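Local coordinates for dipeptide transport protein DPPA (Bacillus subtilis, PDB 1HI9) that removes N-terminal residues from peptides containing D-amino acids, as a zinc-dependent aminopeptidase whose active sites lie inside a chamber formed by ten subunits, at residues I34-E45 and A188-A199; E162-T170 and K205-P213. One frame throughout, in Å; residues are numbered along the deposited sequence.

From the N terminus, the chain enters contact 1 with helix 28-48, reaches contact 2 at 162-170, returns to contact 1 at 188-199 and comes back to contact 2 at 205-213. The two contacts therefore cross. Contact 1 closes a long loop of 142 residues, bringing together two helices on one side of the mixed sheet. Contact 2 closes a shorter loop of 34 residues that holds helix 187-203, joining the turn before strand 169-176 to the loop running on toward strand 218-223 of the second, antiparallel sheet. They meet directly: K197, on the contact 1 helix, packs on T169 and T170 of contact 2.

Contact 1: residues I34-E45 and A188-A199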
loop_
_atom_site.group_PDB
_atom_site.type_symbol
_atom_site.label_atom_id
_atom_site.label_comp_id
_atom_site.label_asym_id
_atom_site.label_seq_id
_atom_site.Cartn_x
_atom_site.Cartn_y
_atom_site.Cartn_z
ATOM N N ILE A 34 -28.840 -2.252 -11.468
ATOM C CA ILE A 34 -29.975 -3.167 -11.412
ATOM C C ILE A 34 -31.000 -2.668 -10.385
ATOM O O ILE A 34 -32.208 -2.708 -10.628
ATOM C CB ILE A 34 -29.491 -4.585 -11.048
ATOM C CG1 ILE A 34 -28.550 -5.080 -12.148
ATOM C CG2 ILE A 34 -30.681 -5.534 -10.865
ATOM C CD1 ILE A 34 -27.746 -6.312 -11.784
ATOM N N MET A 35 -30.506 -2.186 -9.248
ATOM C CA MET A 35 -31.358 -1.665 -8.183
ATOM C C MET A 35 -32.214 -0.494 -8.661
ATOM O O MET A 35 -33.406 -0.429 -8.382
ATOM C CB MET A 35 -30.504 -1.202 -7.004
ATOM C CG MET A 35 -31.294 -0.549 -5.876
ATOM S SD MET A 35 -30.214 0.112 -4.610
ATOM C CE MET A 35 -31.331 0.430 -3.286
ATOM N N THR A 36 -31.586 0.443 -9.363
ATOM C CA THR A 36 -32.299 1.602 -9.870
ATOM C C THR A 36 -33.364 1.164 -10.868
ATOM O O THR A 36 -34.502 1.630 -10.822
ATOM C CB THR A 36 -31.333 2.588 -10.535
ATOM O OG1 THR A 36 -30.395 3.050 -9.560
ATOM C CG2 THR A 36 -32.090 3.785 -11.109
ATOM N N GLU A 37 -33.007 0.246 -11.757
ATOM C CA GLU A 37 -33.965 -0.224 -12.741
ATOM C C GLU A 37 -35.107 -0.996 -12.105
ATOM O O GLU A 37 -36.251 -0.874 -12.545
ATOM C CB GLU A 37 -33.253 -1.057 -13.798
ATOM C CG GLU A 37 -32.305 -0.199 -14.618
ATOM C CD GLU A 37 -31.630 -0.955 -15.727
ATOM O OE1 GLU A 37 -31.009 -2.007 -15.442
ATOM O OE2 GLU A 37 -31.718 -0.493 -16.883
ATOM N N GLU A 38 -34.803 -1.771 -11.067
ATOM C CA GLU A 38 -35.825 -2.539 -10.367
ATOM C C GLU A 38 -36.864 -1.584 -9.795
ATOM O O GLU A 38 -38.059 -1.819 -9.908
ATOM C CB GLU A 38 -35.207 -3.367 -9.233
ATOM C CG GLU A 38 -36.242 -4.114 -8.392
ATOM C CD GLU A 38 -35.791 -5.525 -8.013
ATOM O OE1 GLU A 38 -35.335 -6.272 -8.900
ATOM O OE2 GLU A 38 -35.907 -5.902 -6.830
ATOM N N ALA A 39 -36.391 -0.502 -9.190
ATOM C CA ALA A 39 -37.282 0.490 -8.617
ATOM C C ALA A 39 -38.131 1.155 -9.705
ATOM O O ALA A 39 -39.309 1.448 -9.484
ATOM C CB ALA A 39 -36.476 1.551 -7.856
ATOM N N ASN A 40 -37.534 1.399 -10.872
ATOM C CA ASN A 40 -38.268 2.031 -11.957
ATOM C C ASN A 40 -39.480 1.205 -12.361
ATOM O O ASN A 40 -40.536 1.762 -12.654
ATOM C CB ASN A 40 -37.369 2.277 -13.175
ATOM C CG ASN A 40 -36.404 3.439 -12.967
ATOM O OD1 ASN A 40 -36.681 4.374 -12.209
ATOM N ND2 ASN A 40 -35.273 3.392 -13.657
ATOM N N TYR A 41 -39.347 -0.117 -12.359
ATOM C CA TYR A 41 -40.487 -0.946 -12.735
ATOM C C TYR A 41 -41.681 -0.635 -11.834
ATOM O O TYR A 41 -42.798 -0.435 -12.315
ATOM C CB TYR A 41 -40.142 -2.432 -12.646
ATOM C CG TYR A 41 -39.298 -2.932 -13.788
ATOM C CD1 TYR A 41 -37.982 -3.321 -13.579
ATOM C CD2 TYR A 41 -39.827 -3.050 -15.072
ATOM C CE1 TYR A 41 -37.210 -3.826 -14.612
ATOM C CE2 TYR A 41 -39.061 -3.553 -16.120
ATOM C CZ TYR A 41 -37.750 -3.944 -15.881
ATOM O OH TYR A 41 -36.978 -4.470 -16.894
ATOM N N CYS A 42 -41.440 -0.569 -10.527
ATOM C CA CYS A 42 -42.513 -0.279 -9.581
ATOM C C CYS A 42 -43.034 1.144 -9.707
ATOM O O CYS A 42 -44.242 1.381 -9.658
ATOM C CB CYS A 42 -42.043 -0.532 -8.149
ATOM S SG CYS A 42 -41.599 -2.263 -7.837
ATOM N N ILE A 43 -42.124 2.093 -9.860
ATOM C CA ILE A 43 -42.510 3.482 -10.008
ATOM C C ILE A 43 -43.393 3.659 -11.249
ATOM O O ILE A 43 -44.449 4.283 -11.178
ATOM C CB ILE A 43 -41.268 4.383 -10.137
ATOM C CG1 ILE A 43 -40.421 4.274 -8.866
ATOM C CG2 ILE A 43 -41.686 5.834 -10.352
ATOM C CD1 ILE A 43 -39.040 4.914 -8.982
ATOM N N ALA A 44 -42.952 3.103 -12.375
ATOM C CA ALA A 44 -43.691 3.195 -13.624
ATOM C C ALA A 44 -45.089 2.643 -13.452
ATOM O O ALA A 44 -46.064 3.263 -13.866
ATOM C CB ALA A 44 -42.971 2.435 -14.717
ATOM N N GLU A 45 -45.196 1.476 -12.831
ATOM C CA GLU A 45 -46.501 0.874 -12.634
ATOM C C GLU A 45 -47.314 1.626 -11.595
ATOM O O GLU A 45 -48.541 1.607 -11.627
ATOM C CB GLU A 45 -46.362 -0.594 -12.231
ATOM C CG GLU A 45 -47.687 -1.333 -12.197
ATOM C CD GLU A 45 -48.542 -1.028 -13.418
ATOM O OE1 GLU A 45 -48.001 -1.057 -14.548
ATOM O OE2 GLU A 45 -49.752 -0.768 -13.247
ATOM N N ALA A 188 -35.548 -9.006 -16.904
ATOM C CA ALA A 188 -36.806 -8.712 -17.581
ATOM C C ALA A 188 -37.966 -9.476 -16.952
ATOM O O ALA A 188 -39.071 -8.955 -16.853
ATOM C CB ALA A 188 -36.692 -9.065 -19.063
ATOM N N LYS A 189 -37.698 -10.711 -16.534
ATOM C CA LYS A 189 -38.712 -11.570 -15.931
ATOM C C LYS A 189 -39.161 -11.004 -14.585
ATOM O O LYS A 189 -40.347 -10.986 -14.267
ATOM C CB LYS A 189 -38.152 -12.980 -15.740
ATOM C CG LYS A 189 -39.047 -14.097 -16.250
ATOM C CD LYS A 189 -38.395 -15.448 -16.024
ATOM C CE LYS A 189 -39.234 -16.583 -16.578
ATOM N NZ LYS A 189 -39.386 -16.479 -18.055
ATOM N N ARG A 190 -38.200 -10.550 -13.796
ATOM C CA ARG A 190 -38.488 -9.977 -12.495
ATOM C C ARG A 190 -39.298 -8.697 -12.701
ATOM O O ARG A 190 -40.140 -8.332 -11.877
ATOM C CB ARG A 190 -37.187 -9.624 -11.792
ATOM C CG ARG A 190 -36.685 -8.257 -12.214
ATOM C CD ARG A 190 -35.184 -8.167 -12.310
ATOM N NE ARG A 190 -34.740 -6.877 -12.857
ATOM C CZ ARG A 190 -35.061 -5.681 -12.359
ATOM N NH1 ARG A 190 -35.849 -5.586 -11.295
ATOM N NH2 ARG A 190 -34.558 -4.578 -12.905
ATOM N N GLY A 191 -39.010 -8.014 -13.806
ATOM C CA GLY A 191 -39.692 -6.775 -14.131
ATOM C C GLY A 191 -41.182 -6.979 -14.282
ATOM O O GLY A 191 -41.981 -6.196 -13.767
ATOM N N ARG A 192 -41.559 -8.030 -15.001
ATOM C CA ARG A 192 -42.970 -8.328 -15.196
ATOM C C ARG A 192 -43.584 -8.633 -13.841
ATOM O O ARG A 192 -44.612 -8.064 -13.474
ATOM C CB ARG A 192 -43.143 -9.534 -16.114
ATOM C CG ARG A 192 -42.538 -9.369 -17.486
ATOM C CD ARG A 192 -42.765 -10.652 -18.265
ATOM N NE ARG A 192 -41.802 -10.755 -19.330
ATOM C CZ ARG A 192 -40.925 -11.721 -19.592
ATOM N NH1 ARG A 192 -40.788 -12.828 -18.870
ATOM N NH2 ARG A 192 -40.149 -11.527 -20.639
ATOM N N LEU A 193 -42.937 -9.528 -13.097
ATOM C CA LEU A 193 -43.414 -9.902 -11.778
ATOM C C LEU A 193 -43.682 -8.660 -10.934
ATOM O O LEU A 193 -44.761 -8.510 -10.359
ATOM C CB LEU A 193 -42.392 -10.797 -11.076
ATOM C CG LEU A 193 -42.792 -11.244 -9.656
ATOM C CD1 LEU A 193 -44.136 -11.975 -9.708
ATOM C CD2 LEU A 193 -41.719 -12.148 -9.069
ATOM N N LEU A 194 -42.702 -7.767 -10.871
ATOM C CA LEU A 194 -42.842 -6.542 -10.087
ATOM C C LEU A 194 -43.970 -5.671 -10.628
ATOM O O LEU A 194 -44.746 -5.099 -9.861
ATOM C CB LEU A 194 -41.522 -5.764 -10.086
ATOM C CG LEU A 194 -40.355 -6.441 -9.338
ATOM C CD1 LEU A 194 -39.037 -5.747 -9.648
ATOM C CD2 LEU A 194 -40.641 -6.410 -7.850
ATOM N N THR A 195 -44.059 -5.576 -11.955
ATOM C CA THR A 195 -45.100 -4.786 -12.599
ATOM C C THR A 195 -46.496 -5.296 -12.232
ATOM O O THR A 195 -47.355 -4.522 -11.801
ATOM C CB THR A 195 -44.949 -4.816 -14.128
ATOM O OG1 THR A 195 -43.681 -4.258 -14.480
ATOM C CG2 THR A 195 -46.060 -3.999 -14.791
ATOM N N GLU A 196 -46.713 -6.599 -12.403
ATOM C CA GLU A 196 -48.000 -7.213 -12.084
ATOM C C GLU A 196 -48.309 -7.074 -10.596
ATOM O O GLU A 196 -49.387 -6.618 -10.217
ATOM C CB GLU A 196 -47.993 -8.698 -12.453
ATOM C CG GLU A 196 -47.490 -8.996 -13.857
ATOM C CD GLU A 196 -47.390 -10.494 -14.143
ATOM O OE1 GLU A 196 -46.920 -11.243 -13.248
ATOM O OE2 GLU A 196 -47.768 -10.920 -15.263
ATOM N N LYS A 197 -47.353 -7.459 -9.758
ATOM C CA LYS A 197 -47.536 -7.386 -8.319
ATOM C C LYS A 197 -47.824 -5.970 -7.826
ATOM O O LYS A 197 -48.643 -5.772 -6.932
ATOM C CB LYS A 197 -46.304 -7.946 -7.616
ATOM C CG LYS A 197 -46.134 -9.441 -7.791
ATOM C CD LYS A 197 -47.145 -10.226 -6.965
ATOM C CE LYS A 197 -46.874 -11.720 -7.069
ATOM N NZ LYS A 197 -47.727 -12.509 -6.134
ATOM N N THR A 198 -47.147 -4.984 -8.400
ATOM C CA THR A 198 -47.367 -3.608 -7.981
ATOM C C THR A 198 -48.783 -3.190 -8.359
ATOM O O THR A 198 -49.472 -2.517 -7.582
ATOM C CB THR A 198 -46.357 -2.649 -8.638
ATOM O OG1 THR A 198 -45.029 -3.012 -8.248
ATOM C CG2 THR A 198 -46.628 -1.218 -8.212
ATOM N N ALA A 199 -49.218 -3.589 -9.552
ATOM C CA ALA A 199 -50.564 -3.258 -10.008
ATOM C C ALA A 199 -51.612 -3.872 -9.080
ATOM O O ALA A 199 -52.524 -3.187 -8.613
ATOM C CB ALA A 199 -50.780 -3.748 -11.435
HETATM O O HOH W 1 -43.322 -1.253 -14.669
#
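Y41 fits as a knob among A188, R190, G191 and T195. Its ring lies over the backbone of G191, whose CA stands 3.6 Å from the ring centroid in a CH-pi contact almost exactly on the ring normal. Glycine suits this place because its bare CA lets the ring lie flat on the backbone.

E38 OE1 forms a salt bridge with R190 NH1 at 2.5 Å, their planes 34° apart, and also accepts a hydrogen bond from S13. R190 holds CG between its backbone N and carbonyl carbon (chi1 85°), and a further bend at chi2 brings the guanidinium up to E38 and Y41. There the ring's CE1 edge points at a face of the guanidinium, 3.2 Å from NH2, with the two planes nearly perpendicular.

Apolar packing fills in beside these groups: L194 CD1 lies 3.5 Å from E38 CG, and C42 SG is 4.2 Å from L194 CB. E45 lays its CG 3.2 Å from T195 O; its carboxylate stays beside A199 CB, with OE2 bonded to S49 and N48.

A water donates to Y41 O and T195 OG1, bridging the helices. The threonine hydroxyls of T195 and T198 bond back to G191 O and L194 O, a way for a helix to keep hydroxyls satisfied.

C42 and L194 reach strands of the mixed sheet. Segments 34-45 and 188-199 cross at -34°, their axes 8.6 Å apart at closest approach, as two helices packed side by side on one face of an alpha/beta sheet.

Contact 2: residues E162-T170 and K205-P213; sequences EELIPNVTT and KDKVKPLTP
N167 reaches across with its amide: ND2 donates to K207 O at 2.8 Å, through a bent bond (137° at the hydrogen) whose acceptor lies 28° out of the amide plane. Beside it, V208 sets CG2 3.6 Å from N167 O. Its other methyl, CG1, sits anti to the backbone N (chi1 -177°) and meets I165 CG2 at 3.9 Å. Farther along, L211 pushes CD1 against L164 CD2 at 3.5 Å, the two leucines crossing at about a right angle.

A type II turn from I165 to V168 positions the first of these partners. P166 suits its second position, with phi held by the ring, and N167 takes the third with positive phi, a conformation asparagine tolerates well. A water between P166 O and K209 N may link the backbones, though improbably close to P166 O.

In the next shell, I165 packs on V148 and V208 on P147, while L164 lies on L134, and L211 on A138 and Y139, of helix 133-143.

Beside the direct N167 to K207 hydrogen bond, apolar contact, buried at I165 and V208 and partly open at L164 and L211, joins these loops more than charge does; the lysine ends lead away.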
loop_
_atom_site.group_PDB
_atom_site.type_symbol
_atom_site.label_atom_id
_atom_site.label_comp_id
_atom_site.label_asym_id
_atom_site.label_seq_id
_atom_site.Cartn_x
_atom_site.Cartn_y
_atom_site.Cartn_z
ATOM N N GLU A 162 -45.661 -11.593 4.743
ATOM C CA GLU A 162 -47.020 -12.090 4.859
ATOM C C GLU A 162 -47.384 -12.698 6.217
ATOM O O GLU A 162 -48.562 -12.773 6.561
ATOM C CB GLU A 162 -47.323 -13.066 3.718
ATOM C CG GLU A 162 -46.237 -14.055 3.429
ATOM C CD GLU A 162 -46.395 -14.700 2.054
ATOM O OE1 GLU A 162 -46.491 -13.960 1.051
ATOM O OE2 GLU A 162 -46.408 -15.950 1.976
ATOM N N GLU A 163 -46.385 -13.108 6.992
ATOM C CA GLU A 163 -46.643 -13.674 8.309
ATOM C C GLU A 163 -46.834 -12.562 9.324
ATOM O O GLU A 163 -47.212 -12.815 10.467
ATOM C CB GLU A 163 -45.492 -14.567 8.757
ATOM C CG GLU A 163 -45.374 -15.855 7.957
ATOM C CD GLU A 163 -44.312 -16.802 8.504
ATOM O OE1 GLU A 163 -44.154 -17.904 7.930
ATOM O OE2 GLU A 163 -43.641 -16.448 9.501
ATOM N N LEU A 164 -46.580 -11.330 8.898
ATOM C CA LEU A 164 -46.706 -10.169 9.761
ATOM C C LEU A 164 -47.849 -9.261 9.331
ATOM O O LEU A 164 -48.584 -8.745 10.166
ATOM C CB LEU A 164 -45.397 -9.380 9.756
ATOM C CG LEU A 164 -45.382 -8.104 10.601
ATOM C CD1 LEU A 164 -45.325 -8.481 12.066
ATOM C CD2 LEU A 164 -44.190 -7.251 10.230
ATOM N N ILE A 165 -47.999 -9.075 8.026
ATOM C CA ILE A 165 -49.038 -8.212 7.480
ATOM C C ILE A 165 -50.070 -9.002 6.673
ATOM O O ILE A 165 -49.788 -9.484 5.575
ATOM C CB ILE A 165 -48.426 -7.149 6.551
ATOM C CG1 ILE A 165 -47.272 -6.439 7.262
ATOM C CG2 ILE A 165 -49.502 -6.150 6.127
ATOM C CD1 ILE A 165 -46.472 -5.514 6.361
ATOM N N PRO A 166 -51.288 -9.132 7.204
ATOM C CA PRO A 166 -52.359 -9.867 6.521
ATOM C C PRO A 166 -52.730 -9.302 5.142
ATOM O O PRO A 166 -52.888 -8.089 4.973
ATOM C CB PRO A 166 -53.521 -9.773 7.508
ATOM C CG PRO A 166 -52.817 -9.697 8.855
ATOM C CD PRO A 166 -51.704 -8.715 8.554
ATOM N N ASN A 167 -52.872 -10.195 4.165
ATOM C CA ASN A 167 -53.242 -9.833 2.797
ATOM C C ASN A 167 -52.211 -9.008 2.041
ATOM O O ASN A 167 -52.481 -8.531 0.938
ATOM C CB ASN A 167 -54.578 -9.079 2.777
ATOM C CG ASN A 167 -55.657 -9.791 3.558
ATOM O OD1 ASN A 167 -55.929 -10.968 3.325
ATOM N ND2 ASN A 167 -56.274 -9.082 4.501
ATOM N N VAL A 168 -51.033 -8.829 2.620
ATOM C CA VAL A 168 -50.004 -8.050 1.955
ATOM C C VAL A 168 -49.598 -8.743 0.657
ATOM O O VAL A 168 -49.617 -9.970 0.567
ATOM C CB VAL A 168 -48.751 -7.890 2.849
ATOM C CG1 VAL A 168 -48.084 -9.243 3.073
ATOM C CG2 VAL A 168 -47.778 -6.917 2.204
ATOM N N THR A 169 -49.256 -7.960 -0.359
ATOM C CA THR A 169 -48.830 -8.529 -1.631
ATOM C C THR A 169 -47.304 -8.639 -1.612
ATOM O O THR A 169 -46.606 -7.693 -1.246
ATOM C CB THR A 169 -49.264 -7.645 -2.816
ATOM O OG1 THR A 169 -50.691 -7.658 -2.926
ATOM C CG2 THR A 169 -48.669 -8.167 -4.112
ATOM N N THR A 170 -46.791 -9.799 -2.000
ATOM C CA THR A 170 -45.354 -10.005 -2.008
ATOM C C THR A 170 -44.868 -10.409 -3.390
ATOM O O THR A 170 -45.592 -11.041 -4.162
ATOM C CB THR A 170 -44.929 -11.090 -0.996
ATOM O OG1 THR A 170 -45.437 -12.360 -1.408
ATOM C CG2 THR A 170 -45.471 -10.766 0.394
ATOM N N LYS A 205 -55.453 -2.687 -2.346
ATOM C CA LYS A 205 -55.064 -1.948 -1.146
ATOM C C LYS A 205 -56.058 -1.934 0.006
ATOM O O LYS A 205 -55.664 -1.915 1.176
ATOM C CB LYS A 205 -54.707 -0.504 -1.509
ATOM C CG LYS A 205 -55.793 0.274 -2.234
ATOM C CD LYS A 205 -55.377 1.735 -2.399
ATOM C CE LYS A 205 -56.395 2.525 -3.205
ATOM N NZ LYS A 205 -56.468 2.059 -4.622
ATOM N N ASP A 206 -57.344 -1.930 -0.317
ATOM C CA ASP A 206 -58.369 -1.903 0.718
ATOM C C ASP A 206 -58.318 -3.106 1.664
ATOM O O ASP A 206 -58.766 -3.018 2.807
ATOM C CB ASP A 206 -59.756 -1.801 0.073
ATOM C CG ASP A 206 -60.015 -0.431 -0.544
ATOM O OD1 ASP A 206 -59.298 -0.053 -1.498
ATOM O OD2 ASP A 206 -60.935 0.270 -0.069
ATOM N N LYS A 207 -57.763 -4.219 1.195
ATOM C CA LYS A 207 -57.683 -5.417 2.021
ATOM C C LYS A 207 -56.502 -5.439 2.986
ATOM O O LYS A 207 -56.353 -6.370 3.784
ATOM C CB LYS A 207 -57.653 -6.666 1.135
ATOM C CG LYS A 207 -58.958 -6.897 0.384
ATOM C CD LYS A 207 -58.954 -8.201 -0.394
ATOM C CE LYS A 207 -60.297 -8.431 -1.087
ATOM N NZ LYS A 207 -60.301 -9.689 -1.886
ATOM N N VAL A 208 -55.668 -4.406 2.926
ATOM C CA VAL A 208 -54.504 -4.331 3.799
ATOM C C VAL A 208 -54.628 -3.230 4.838
ATOM O O VAL A 208 -54.950 -2.088 4.513
ATOM C CB VAL A 208 -53.220 -4.094 2.997
ATOM C CG1 VAL A 208 -52.020 -4.098 3.934
ATOM C CG2 VAL A 208 -53.075 -5.164 1.931
ATOM N N LYS A 209 -54.358 -3.579 6.091
ATOM C CA LYS A 209 -54.449 -2.614 7.175
ATOM C C LYS A 209 -53.092 -2.254 7.753
ATOM O O LYS A 209 -52.157 -3.051 7.717
ATOM C CB LYS A 209 -55.350 -3.146 8.295
ATOM C CG LYS A 209 -56.840 -3.083 7.999
ATOM C CD LYS A 209 -57.636 -3.374 9.257
ATOM C CE LYS A 209 -59.127 -3.124 9.056
ATOM N NZ LYS A 209 -59.914 -3.238 10.339
ATOM N N PRO A 210 -52.970 -1.036 8.293
ATOM C CA PRO A 210 -51.720 -0.560 8.886
ATOM C C PRO A 210 -51.319 -1.434 10.066
ATOM O O PRO A 210 -52.171 -1.891 10.822
ATOM C CB PRO A 210 -52.065 0.866 9.322
ATOM C CG PRO A 210 -53.097 1.285 8.321
ATOM C CD PRO A 210 -53.966 0.048 8.241
ATOM N N LEU A 211 -50.020 -1.676 10.207
ATOM C CA LEU A 211 -49.517 -2.487 11.302
ATOM C C LEU A 211 -49.405 -1.580 12.526
ATOM O O LEU A 211 -48.326 -1.076 12.847
ATOM C CB LEU A 211 -48.141 -3.052 10.951
ATOM C CG LEU A 211 -47.831 -4.481 11.401
ATOM C CD1 LEU A 211 -46.321 -4.676 11.406
ATOM C CD2 LEU A 211 -48.390 -4.745 12.778
ATOM N N THR A 212 -50.526 -1.372 13.203
ATOM C CA THR A 212 -50.558 -0.505 14.369
ATOM C C THR A 212 -49.622 -0.973 15.477
ATOM O O THR A 212 -49.690 -2.124 15.926
ATOM C CB THR A 212 -51.989 -0.394 14.925
ATOM O OG1 THR A 212 -52.868 0.023 13.873
ATOM C CG2 THR A 212 -52.045 0.619 16.068
ATOM N N PRO A 213 -48.719 -0.086 15.924
ATOM C CA PRO A 213 -47.771 -0.420 16.983
ATOM C C PRO A 213 -48.326 -0.050 18.349
ATOM O O PRO A 213 -49.240 0.762 18.457
ATOM C CB PRO A 213 -46.564 0.427 16.621
ATOM C CG PRO A 213 -47.226 1.697 16.165
ATOM C CD PRO A 213 -48.343 1.185 15.276
HETATM O O HOH W 2 -53.209 -6.476 6.734
#